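Local coordinates for protein CD180 antigen (Mus musculus, PDB 3T6Q) that probably cooperates with MD-1 and TLR4 in the innate response of B cells to bacterial lipopolysaccharide and leads to NF-kappa-B activation, at residues Pro46-Thr51 with Tyr70-Asp75; Leu261-Phe266 with Leu285-Leu290; Gln281-Thr286 with Lys304-Ser309. All blocks are in the same frame, centred on the assembly; numbering follows the deposited sequence.

Interaction 1 (Pro46-Thr51 with Tyr70-Asp75). With NAG (2-acetamido-2-deoxy-beta-D-glucopyranose), chain R.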
loop_
_atom_site.group_PDB
_atom_site.type_symbol
_atom_site.label_atom_id
_atom_site.label_comp_id
_atom_site.label_asym_id
_atom_site.label_seq_id
_atom_site.Cartn_x
_atom_site.Cartn_y
_atom_site.Cartn_z
ATOM N N PRO A 46 19.107 3.700 -2.775
ATOM C CA PRO A 46 18.374 3.548 -1.519
ATOM C C PRO A 46 18.112 4.895 -0.850
ATOM O O PRO A 46 17.042 5.098 -0.263
ATOM C CB PRO A 46 19.325 2.640 -0.684
ATOM C CG PRO A 46 19.991 1.820 -1.714
ATOM C CD PRO A 46 20.250 2.770 -2.860
ATOM N N THR A 47 19.047 5.842 -0.973
ATOM C CA THR A 47 18.761 7.212 -0.502
ATOM C C THR A 47 19.189 8.148 -1.615
ATOM O O THR A 47 20.138 7.857 -2.318
ATOM C CB THR A 47 19.568 7.601 0.764
ATOM O OG1 THR A 47 20.950 7.639 0.425
ATOM C CG2 THR A 47 19.370 6.607 1.934
ATOM N N ILE A 48 18.457 9.238 -1.799
ATOM C CA ILE A 48 18.897 10.295 -2.693
ATOM C C ILE A 48 18.958 11.543 -1.802
ATOM O O ILE A 48 18.215 11.678 -0.778
ATOM C CB ILE A 48 17.998 10.447 -3.969
ATOM C CG1 ILE A 48 16.509 10.710 -3.576
ATOM C CG2 ILE A 48 18.107 9.175 -4.812
ATOM C CD1 ILE A 48 15.572 10.901 -4.790
ATOM N N GLN A 49 19.858 12.447 -2.161
ATOM C CA GLN A 49 20.195 13.536 -1.246
ATOM C C GLN A 49 20.869 14.652 -2.094
ATOM O O GLN A 49 20.972 14.517 -3.311
ATOM C CB GLN A 49 21.136 13.010 -0.132
ATOM C CG GLN A 49 22.473 12.436 -0.624
ATOM C CD GLN A 49 22.438 10.944 -0.815
ATOM O OE1 GLN A 49 21.663 10.235 -0.165
ATOM N NE2 GLN A 49 23.269 10.449 -1.708
ATOM N N ASN A 50 21.335 15.717 -1.444
ATOM C CA ASN A 50 21.831 16.920 -2.135
ATOM C C ASN A 50 22.942 16.678 -3.117
ATOM O O ASN A 50 23.055 17.401 -4.100
ATOM C CB ASN A 50 22.209 18.022 -1.130
ATOM C CG ASN A 50 23.471 17.685 -0.327
ATOM O OD1 ASN A 50 23.706 16.535 0.046
ATOM N ND2 ASN A 50 24.295 18.703 -0.075
ATOM N N THR A 51 23.715 15.612 -2.924
ATOM C CA THR A 51 24.818 15.290 -3.826
ATOM C C THR A 51 24.464 14.384 -5.024
ATOM O O THR A 51 25.280 14.188 -5.944
ATOM C CB THR A 51 25.947 14.596 -3.050
ATOM O OG1 THR A 51 25.370 13.536 -2.284
ATOM C CG2 THR A 51 26.628 15.587 -2.082
ATOM N N TYR A 70 14.239 4.736 -0.709
ATOM C CA TYR A 70 13.555 4.804 0.582
ATOM C C TYR A 70 13.597 6.192 1.185
ATOM O O TYR A 70 12.735 6.517 1.988
ATOM C CB TYR A 70 14.190 3.810 1.576
ATOM C CG TYR A 70 13.942 2.356 1.181
ATOM C CD1 TYR A 70 12.856 1.657 1.704
ATOM C CD2 TYR A 70 14.782 1.698 0.271
ATOM C CE1 TYR A 70 12.626 0.318 1.362
ATOM C CE2 TYR A 70 14.531 0.367 -0.117
ATOM C CZ TYR A 70 13.454 -0.318 0.445
ATOM O OH TYR A 70 13.193 -1.650 0.111
ATOM N N TRP A 71 14.600 7.010 0.837
ATOM C CA TRP A 71 14.774 8.309 1.484
ATOM C C TRP A 71 15.003 9.398 0.468
ATOM O O TRP A 71 15.843 9.251 -0.382
ATOM C CB TRP A 71 15.985 8.294 2.447
ATOM C CG TRP A 71 15.788 7.303 3.565
ATOM C CD1 TRP A 71 16.197 5.956 3.603
ATOM C CD2 TRP A 71 15.030 7.509 4.811
ATOM N NE1 TRP A 71 15.799 5.359 4.787
ATOM C CE2 TRP A 71 15.082 6.229 5.546
ATOM C CE3 TRP A 71 14.342 8.570 5.368
ATOM C CZ2 TRP A 71 14.483 6.074 6.784
ATOM C CZ3 TRP A 71 13.749 8.397 6.623
ATOM C CH2 TRP A 71 13.817 7.178 7.309
ATOM N N ILE A 72 14.317 10.526 0.629
ATOM C CA ILE A 72 14.631 11.747 -0.179
ATOM C C ILE A 72 14.979 12.877 0.797
ATOM O O ILE A 72 14.079 13.434 1.433
ATOM C CB ILE A 72 13.431 12.182 -1.065
ATOM C CG1 ILE A 72 12.886 10.970 -1.839
ATOM C CG2 ILE A 72 13.857 13.325 -2.025
ATOM C CD1 ILE A 72 11.759 11.328 -2.837
ATOM N N HIS A 73 16.275 13.172 0.923
ATOM C CA HIS A 73 16.784 14.093 1.953
ATOM C C HIS A 73 16.800 15.535 1.496
ATOM O O HIS A 73 16.427 15.834 0.355
ATOM C CB HIS A 73 18.180 13.659 2.452
ATOM C CG HIS A 73 18.179 12.348 3.247
ATOM N ND1 HIS A 73 17.179 11.996 4.080
ATOM C CD2 HIS A 73 19.106 11.317 3.299
ATOM C CE1 HIS A 73 17.442 10.782 4.609
ATOM N NE2 HIS A 73 18.628 10.382 4.148
ATOM N N GLU A 74 17.214 16.436 2.393
ATOM C CA GLU A 74 17.157 17.888 2.116
ATOM C C GLU A 74 17.836 18.222 0.794
ATOM O O GLU A 74 18.824 17.604 0.416
ATOM C CB GLU A 74 17.734 18.716 3.282
ATOM C CG GLU A 74 19.220 18.505 3.527
ATOM C CD GLU A 74 19.655 18.786 4.963
ATOM O OE1 GLU A 74 20.879 18.767 5.199
ATOM O OE2 GLU A 74 18.801 18.998 5.851
ATOM N N ASP A 75 17.259 19.169 0.053
ATOM C CA ASP A 75 17.864 19.640 -1.194
ATOM C C ASP A 75 18.275 18.577 -2.211
ATOM O O ASP A 75 19.201 18.795 -2.998
ATOM C CB ASP A 75 19.093 20.522 -0.854
ATOM C CG ASP A 75 18.730 21.699 0.050
ATOM O OD1 ASP A 75 17.795 22.447 -0.304
ATOM O OD2 ASP A 75 19.360 21.875 1.122
HETATM C C1 NAG R . 25.519 18.561 0.683
HETATM C C2 NAG R . 26.627 19.509 0.188
HETATM C C3 NAG R . 27.793 19.545 1.199
HETATM C C4 NAG R . 27.348 19.612 2.670
HETATM C C5 NAG R . 26.331 18.500 2.895
HETATM C C6 NAG R . 25.834 18.332 4.325
HETATM C C7 NAG R . 26.480 19.744 -2.278
HETATM C C8 NAG R . 26.971 19.335 -3.628
HETATM N N2 NAG R . 27.044 19.187 -1.181
HETATM O O3 NAG R . 28.550 20.699 0.957
HETATM O O4 NAG R . 28.467 19.502 3.534
HETATM O O5 NAG R . 25.233 18.788 2.062
HETATM O O6 NAG R . 25.048 19.439 4.656
HETATM O O7 NAG R . 25.580 20.587 -2.246
HETATM O O HOH W 1 20.820 16.057 1.337
#
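The W71 indole meets T47 through its pyrrole side: T47 CG2 reaches W71 CD1 at 3.6 Å, obliquely to the ring, while the carbonyl oxygen of P46 lies near the ring plane at the edge. That oxygen also sits at the edge of the Y70 ring. The H73 imidazole carries Q49 CB at its edge, with I48 O and T47 CG2 approaching at a slant. H73 and W71 also pack against the chain of another protein.

The backbones themselves run parallel, their end-to-end directions 4° apart, with T47 paired to W71 and I48 to I72. P46 O takes two N-H groups, from Y70 N at 2.9 Å and, less straight, from W71 N at 3.3 Å. The next two bonds, I48 N to W71 O and H73 N to I48 O, are both 3.0 Å long and almost linear. I48 and I72 send their side chains the same way, I48 CD1 lying 4.0 Å from I72 CG1.

T47 OG1, set between its backbone N and carbonyl carbon (chi1 65°), donates to Q49 OE1 at 2.8 Å in the amide plane. Where direct bonding stops, a water spans N50 N and E74 O, while N50 ND2 is taken up by the N-linked NAG. Main-chain groups thus carry the pairing of LRR 1 with LRR 2, which implies a link depending little on side-chain identity.

Interaction 2 (Leu261-Phe266 with Leu285-Leu290); sequences LQKHYF and LTATHL
F266 and L285 form the dense side of this contact: L285 CD2 lies over one face of the phenyl ring, 4.0 Å from its centroid and displaced toward the rim. T288 CG2 comes obliquely to the same ring, 3.6 Å from F266 CD2, and L290 CD2 packs on F266 CB. With CG beside its backbone N (chi1 -78°), the F266 side chain crosses that of L285 at about a right angle, presenting its face to CD2.

Several polar atoms beside this packing are paired. F266 N donates to T288 O at 3.0 Å, and T288 OG1 turns back to L285 O at 2.8 Å. The type II turn L261-H264 is tied to the next repeat by K263 N, which meets T286 O at 3.0 Å nearly along the C=O axis. N311 adds side-chain bonds to L285 O and to the backbone N of T288 and L290.

The other side is wetter and more exposed, and waters mediate part of it. One links K263 NZ to A287 O, and a second lies between K263 O and H289 NE2, in the plane of that imidazole. At this margin Y265 and H289 still meet closely, the edge of Y265 directed at the face of H289 in a T-shaped pair with ring planes 64° apart and centroids 5.2 Å apart. K263 NZ also forms a salt bridge with E236. The buried Q262 bonds through NE2 to the backbone of the chain of another protein.

Leucines and a phenylalanine turned inward, beside turns joined by backbone bonds and water, are characteristic of consecutive coils in a leucine-rich-repeat solenoid, here LRR 8 and LRR 9.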
loop_
_atom_site.group_PDB
_atom_site.type_symbol
_atom_site.label_atom_id
_atom_site.label_comp_id
_atom_site.label_asym_id
_atom_site.label_seq_id
_atom_site.Cartn_x
_atom_site.Cartn_y
_atom_site.Cartn_z
ATOM N N LEU A 261 -20.702 5.075 -20.185
ATOM C CA LEU A 261 -21.284 4.105 -19.299
ATOM C C LEU A 261 -20.889 2.670 -19.704
ATOM O O LEU A 261 -21.675 1.730 -19.551
ATOM C CB LEU A 261 -22.835 4.270 -19.336
ATOM C CG LEU A 261 -23.305 5.525 -18.579
ATOM C CD1 LEU A 261 -24.706 6.002 -18.943
ATOM C CD2 LEU A 261 -23.176 5.286 -17.053
ATOM N N GLN A 262 -19.687 2.502 -20.236
ATOM C CA GLN A 262 -19.332 1.183 -20.773
ATOM C C GLN A 262 -19.460 0.034 -19.748
ATOM O O GLN A 262 -19.223 0.231 -18.537
ATOM C CB GLN A 262 -17.909 1.235 -21.360
ATOM C CG GLN A 262 -16.799 1.377 -20.288
ATOM C CD GLN A 262 -15.476 0.743 -20.751
ATOM O OE1 GLN A 262 -15.033 0.961 -21.859
ATOM N NE2 GLN A 262 -14.858 -0.040 -19.886
ATOM N N LYS A 263 -19.844 -1.143 -20.251
ATOM C CA LYS A 263 -19.789 -2.427 -19.525
ATOM C C LYS A 263 -20.808 -2.555 -18.418
ATOM O O LYS A 263 -20.844 -3.573 -17.752
ATOM C CB LYS A 263 -18.382 -2.763 -19.028
ATOM C CG LYS A 263 -17.396 -2.967 -20.184
ATOM C CD LYS A 263 -16.269 -3.922 -19.800
ATOM C CE LYS A 263 -15.492 -4.331 -21.058
ATOM N NZ LYS A 263 -16.126 -5.466 -21.775
ATOM N N HIS A 264 -21.635 -1.526 -18.197
ATOM C CA HIS A 264 -22.812 -1.739 -17.345
ATOM C C HIS A 264 -23.810 -2.596 -18.041
ATOM O O HIS A 264 -23.835 -2.673 -19.296
ATOM C CB HIS A 264 -23.456 -0.404 -16.917
ATOM C CG HIS A 264 -22.603 0.366 -15.947
ATOM N ND1 HIS A 264 -22.503 0.015 -14.635
ATOM C CD2 HIS A 264 -21.742 1.439 -16.142
ATOM C CE1 HIS A 264 -21.653 0.848 -14.014
ATOM N NE2 HIS A 264 -21.166 1.716 -14.941
ATOM N N TYR A 265 -24.659 -3.248 -17.256
ATOM C CA TYR A 265 -25.595 -4.208 -17.832
ATOM C C TYR A 265 -26.924 -3.544 -18.207
ATOM O O TYR A 265 -27.830 -3.463 -17.380
ATOM C CB TYR A 265 -25.805 -5.372 -16.866
ATOM C CG TYR A 265 -26.537 -6.569 -17.441
ATOM C CD1 TYR A 265 -27.754 -7.000 -16.884
ATOM C CD2 TYR A 265 -26.020 -7.278 -18.535
ATOM C CE1 TYR A 265 -28.422 -8.099 -17.394
ATOM C CE2 TYR A 265 -26.686 -8.388 -19.048
ATOM C CZ TYR A 265 -27.885 -8.781 -18.471
ATOM O OH TYR A 265 -28.557 -9.865 -18.963
ATOM N N PHE A 266 -27.024 -3.076 -19.459
ATOM C CA PHE A 266 -28.235 -2.447 -19.962
ATOM C C PHE A 266 -29.273 -3.417 -20.562
ATOM O O PHE A 266 -30.454 -3.180 -20.382
ATOM C CB PHE A 266 -27.934 -1.342 -20.987
ATOM C CG PHE A 266 -27.462 -0.022 -20.385
ATOM C CD1 PHE A 266 -28.317 1.107 -20.365
ATOM C CD2 PHE A 266 -26.151 0.145 -19.907
ATOM C CE1 PHE A 266 -27.852 2.344 -19.850
ATOM C CE2 PHE A 266 -25.687 1.372 -19.402
ATOM C CZ PHE A 266 -26.543 2.467 -19.360
ATOM N N LEU A 285 -22.058 3.794 -24.959
ATOM C CA LEU A 285 -22.638 2.562 -24.368
ATOM C C LEU A 285 -21.881 1.302 -24.819
ATOM O O LEU A 285 -22.488 0.256 -25.063
ATOM C CB LEU A 285 -24.112 2.488 -24.722
ATOM C CG LEU A 285 -24.983 3.641 -24.143
ATOM C CD1 LEU A 285 -26.371 3.620 -24.783
ATOM C CD2 LEU A 285 -25.118 3.517 -22.622
ATOM N N THR A 286 -20.553 1.431 -24.944
ATOM C CA THR A 286 -19.679 0.340 -25.370
ATOM C C THR A 286 -19.864 -0.903 -24.488
ATOM O O THR A 286 -19.821 -0.805 -23.238
ATOM C CB THR A 286 -18.203 0.765 -25.327
ATOM O OG1 THR A 286 -17.982 1.779 -26.298
ATOM C CG2 THR A 286 -17.276 -0.478 -25.679
ATOM N N ALA A 287 -20.122 -2.035 -25.124
ATOM C CA ALA A 287 -20.143 -3.346 -24.422
ATOM C C ALA A 287 -21.140 -3.394 -23.252
ATOM O O ALA A 287 -20.790 -3.878 -22.173
ATOM C CB ALA A 287 -18.735 -3.714 -23.954
ATOM N N THR A 288 -22.365 -2.940 -23.478
ATOM C CA THR A 288 -23.367 -2.876 -22.414
ATOM C C THR A 288 -24.422 -3.970 -22.545
ATOM O O THR A 288 -25.517 -3.875 -21.937
ATOM C CB THR A 288 -24.077 -1.487 -22.362
ATOM O OG1 THR A 288 -24.540 -1.108 -23.684
ATOM C CG2 THR A 288 -23.102 -0.415 -21.740
ATOM N N HIS A 289 -24.093 -5.026 -23.296
ATOM C CA HIS A 289 -25.010 -6.194 -23.542
ATOM C C HIS A 289 -26.303 -5.839 -24.243
ATOM O O HIS A 289 -27.317 -6.508 -24.067
ATOM C CB HIS A 289 -25.292 -6.925 -22.241
ATOM C CG HIS A 289 -24.043 -7.310 -21.504
ATOM N ND1 HIS A 289 -23.444 -8.513 -21.670
ATOM C CD2 HIS A 289 -23.215 -6.568 -20.642
ATOM C CE1 HIS A 289 -22.321 -8.560 -20.916
ATOM N NE2 HIS A 289 -22.191 -7.373 -20.281
ATOM N N LEU A 290 -26.303 -4.764 -25.022
ATOM C CA LEU A 290 -27.492 -4.393 -25.818
ATOM C C LEU A 290 -27.732 -5.325 -27.002
ATOM O O LEU A 290 -26.800 -5.583 -27.794
ATOM C CB LEU A 290 -27.360 -2.945 -26.350
ATOM C CG LEU A 290 -27.307 -1.781 -25.348
ATOM C CD1 LEU A 290 -26.924 -0.424 -26.014
ATOM C CD2 LEU A 290 -28.653 -1.687 -24.655
HETATM O O HOH W 2 -19.103 -5.990 -21.304
HETATM O O HOH W 3 -19.964 -6.061 -18.718
#

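Interaction 3 (Gln281-Thr286 with Lys304-Ser309); sequences QELDLT and KKLVLS
K304 meets Q281 twice. Its backbone N donates to Q281 O, and its NZ to Q281 OE1, each at 2.9 Å; the side-chain bond lies in the amide plane on a lone pair of OE1. Bends at chi2 (-58°) and chi4 (-60°) return the lysine tip to the glutamine beside it, and NZ has a further acceptor in T302 O.

K305 N shares Q281 O, so two N-H groups grip that oxygen, and K305 O receives L283 N at 2.9 Å. The K305 side chain runs alongside E282, with K305 CD 3.5 Å from E282 OE2. The charged ends stop short of a salt bridge, K305 NZ and E282 OE2 being 4.0 Å apart, and a water joins them.

L306 points to the opposite face of the sheet from K305 and lies beside L283, L306 CD1 lying 3.9 Å from L283 CD2. Strands 282-284 and 305-307, 1° from parallel, are successive rungs of the leucine-rich-repeat solenoid, from LRR 9 and LRR 10; leucines on one face build its core, while E282, D284, K305 and V307 occupy the other.

V307 uses both its backbone N and its backbone O: N donates to L283 O, and O accepts from L285 N. V307 CB stands 3.7 Å from D284 CG, and V307 CG1 touches T286 OG1 at 3.3 Å. D284 OD1 accepts from T286 N, making an Asx turn, and from T286 OG1 through its syn lone pair.

L308 then packs CD2 against L285 CD1 on the leucine side. S309 O receives a CA-H...O contact from T286, while S309 OG bonds to K333 N.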
loop_
_atom_site.group_PDB
_atom_site.type_symbol
_atom_site.label_atom_id
_atom_site.label_comp_id
_atom_site.label_asym_id
_atom_site.label_seq_id
_atom_site.Cartn_x
_atom_site.Cartn_y
_atom_site.Cartn_z
ATOM N N GLN A 281 -24.365 15.735 -25.254
ATOM C CA GLN A 281 -23.926 15.765 -26.631
ATOM C C GLN A 281 -23.382 14.413 -27.091
ATOM O O GLN A 281 -23.488 14.081 -28.276
ATOM C CB GLN A 281 -22.881 16.866 -26.826
ATOM C CG GLN A 281 -23.404 18.282 -26.459
ATOM C CD GLN A 281 -24.634 18.695 -27.233
ATOM O OE1 GLN A 281 -24.608 18.826 -28.463
ATOM N NE2 GLN A 281 -25.724 18.925 -26.515
ATOM N N GLU A 282 -22.760 13.661 -26.175
ATOM C CA GLU A 282 -22.108 12.411 -26.553
ATOM C C GLU A 282 -22.443 11.365 -25.519
ATOM O O GLU A 282 -22.395 11.657 -24.300
ATOM C CB GLU A 282 -20.591 12.540 -26.561
ATOM C CG GLU A 282 -20.068 13.715 -27.343
ATOM C CD GLU A 282 -18.567 13.582 -27.611
ATOM O OE1 GLU A 282 -17.962 12.482 -27.319
ATOM O OE2 GLU A 282 -18.013 14.591 -28.104
ATOM N N LEU A 283 -22.798 10.172 -25.994
ATOM C CA LEU A 283 -23.151 9.073 -25.085
ATOM C C LEU A 283 -22.420 7.801 -25.548
ATOM O O LEU A 283 -22.478 7.406 -26.735
ATOM C CB LEU A 283 -24.679 8.839 -25.044
ATOM C CG LEU A 283 -25.204 7.525 -24.447
ATOM C CD1 LEU A 283 -24.879 7.530 -22.951
ATOM C CD2 LEU A 283 -26.699 7.520 -24.700
ATOM N N ASP A 284 -21.727 7.176 -24.617
ATOM C CA ASP A 284 -20.947 5.958 -24.950
ATOM C C ASP A 284 -21.509 4.747 -24.209
ATOM O O ASP A 284 -21.396 4.653 -22.975
ATOM C CB ASP A 284 -19.465 6.150 -24.586
ATOM C CG ASP A 284 -18.569 5.069 -25.201
ATOM O OD1 ASP A 284 -18.950 3.858 -25.158
ATOM O OD2 ASP A 284 -17.512 5.450 -25.772
ATOM N N LEU A 285 -22.058 3.794 -24.959
ATOM C CA LEU A 285 -22.638 2.562 -24.368
ATOM C C LEU A 285 -21.881 1.302 -24.819
ATOM O O LEU A 285 -22.488 0.256 -25.063
ATOM C CB LEU A 285 -24.112 2.488 -24.722
ATOM C CG LEU A 285 -24.983 3.641 -24.143
ATOM C CD1 LEU A 285 -26.371 3.620 -24.783
ATOM C CD2 LEU A 285 -25.118 3.517 -22.622
ATOM N N THR A 286 -20.553 1.431 -24.944
ATOM C CA THR A 286 -19.679 0.340 -25.370
ATOM C C THR A 286 -19.864 -0.903 -24.488
ATOM O O THR A 286 -19.821 -0.805 -23.238
ATOM C CB THR A 286 -18.203 0.765 -25.327
ATOM O OG1 THR A 286 -17.982 1.779 -26.298
ATOM C CG2 THR A 286 -17.276 -0.478 -25.679
ATOM N N LYS A 304 -25.537 14.319 -30.260
ATOM C CA LYS A 304 -24.737 14.420 -31.482
ATOM C C LYS A 304 -23.889 13.155 -31.782
ATOM O O LYS A 304 -23.695 12.782 -32.952
ATOM C CB LYS A 304 -23.836 15.661 -31.413
ATOM C CG LYS A 304 -24.602 16.959 -31.069
ATOM C CD LYS A 304 -25.729 17.271 -32.064
ATOM C CE LYS A 304 -26.212 18.738 -31.874
ATOM N NZ LYS A 304 -26.706 18.865 -30.469
ATOM N N LYS A 305 -23.375 12.520 -30.739
ATOM C CA LYS A 305 -22.446 11.377 -30.937
ATOM C C LYS A 305 -22.909 10.213 -30.088
ATOM O O LYS A 305 -23.198 10.393 -28.900
ATOM C CB LYS A 305 -20.987 11.735 -30.588
ATOM C CG LYS A 305 -20.502 12.995 -31.323
ATOM C CD LYS A 305 -18.986 13.219 -31.182
ATOM C CE LYS A 305 -18.554 14.556 -31.751
ATOM N NZ LYS A 305 -17.085 14.530 -32.016
ATOM N N LEU A 306 -22.955 9.029 -30.693
ATOM C CA LEU A 306 -23.410 7.839 -30.010
ATOM C C LEU A 306 -22.455 6.667 -30.306
ATOM O O LEU A 306 -22.098 6.416 -31.464
ATOM C CB LEU A 306 -24.848 7.471 -30.454
ATOM C CG LEU A 306 -25.505 6.226 -29.836
ATOM C CD1 LEU A 306 -25.656 6.328 -28.302
ATOM C CD2 LEU A 306 -26.860 5.931 -30.512
ATOM N N VAL A 307 -22.050 5.960 -29.255
ATOM C CA VAL A 307 -21.199 4.819 -29.450
ATOM C C VAL A 307 -21.959 3.582 -28.967
ATOM O O VAL A 307 -22.320 3.501 -27.780
ATOM C CB VAL A 307 -19.892 4.942 -28.660
ATOM C CG1 VAL A 307 -19.026 3.662 -28.864
ATOM C CG2 VAL A 307 -19.093 6.190 -29.092
ATOM N N LEU A 308 -22.197 2.633 -29.864
ATOM C CA LEU A 308 -22.925 1.360 -29.502
ATOM C C LEU A 308 -22.056 0.147 -29.839
ATOM O O LEU A 308 -22.546 -0.957 -30.088
ATOM C CB LEU A 308 -24.213 1.265 -30.317
ATOM C CG LEU A 308 -25.267 2.387 -30.094
ATOM C CD1 LEU A 308 -26.459 2.243 -31.040
ATOM C CD2 LEU A 308 -25.716 2.404 -28.660
ATOM N N SER A 309 -20.759 0.388 -29.890
ATOM C CA SER A 309 -19.780 -0.676 -30.196
ATOM C C SER A 309 -19.822 -1.810 -29.184
ATOM O O SER A 309 -20.175 -1.601 -28.002
ATOM C CB SER A 309 -18.398 -0.041 -30.199
ATOM O OG SER A 309 -18.351 0.948 -31.223
HETATM O O HOH W 4 -15.770 13.178 -29.363
#

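Overall arrangement
Interactions 2 and 3 are neighbours, their centres about 11 Å apart, and share L285 and T286: the chain leaves the strand pairing of interaction 3 and enters the turn packing of interaction 2. L261 N to D284 O and A287 N to S309 O, both 2.9 Å and probable hydrogen bonds, join them, and L290 packs on L308. Together they span LRR 8, 9 and 10. Interaction 1 stands apart, in LRR 1 and LRR 2, with its centre about 48 Å from that of interaction 2 and 49 Å from that of interaction 3. It carries the glycan on N50, whereas the side chains of T286 and S309 lie about 8 and 7 Å from a bound mannose.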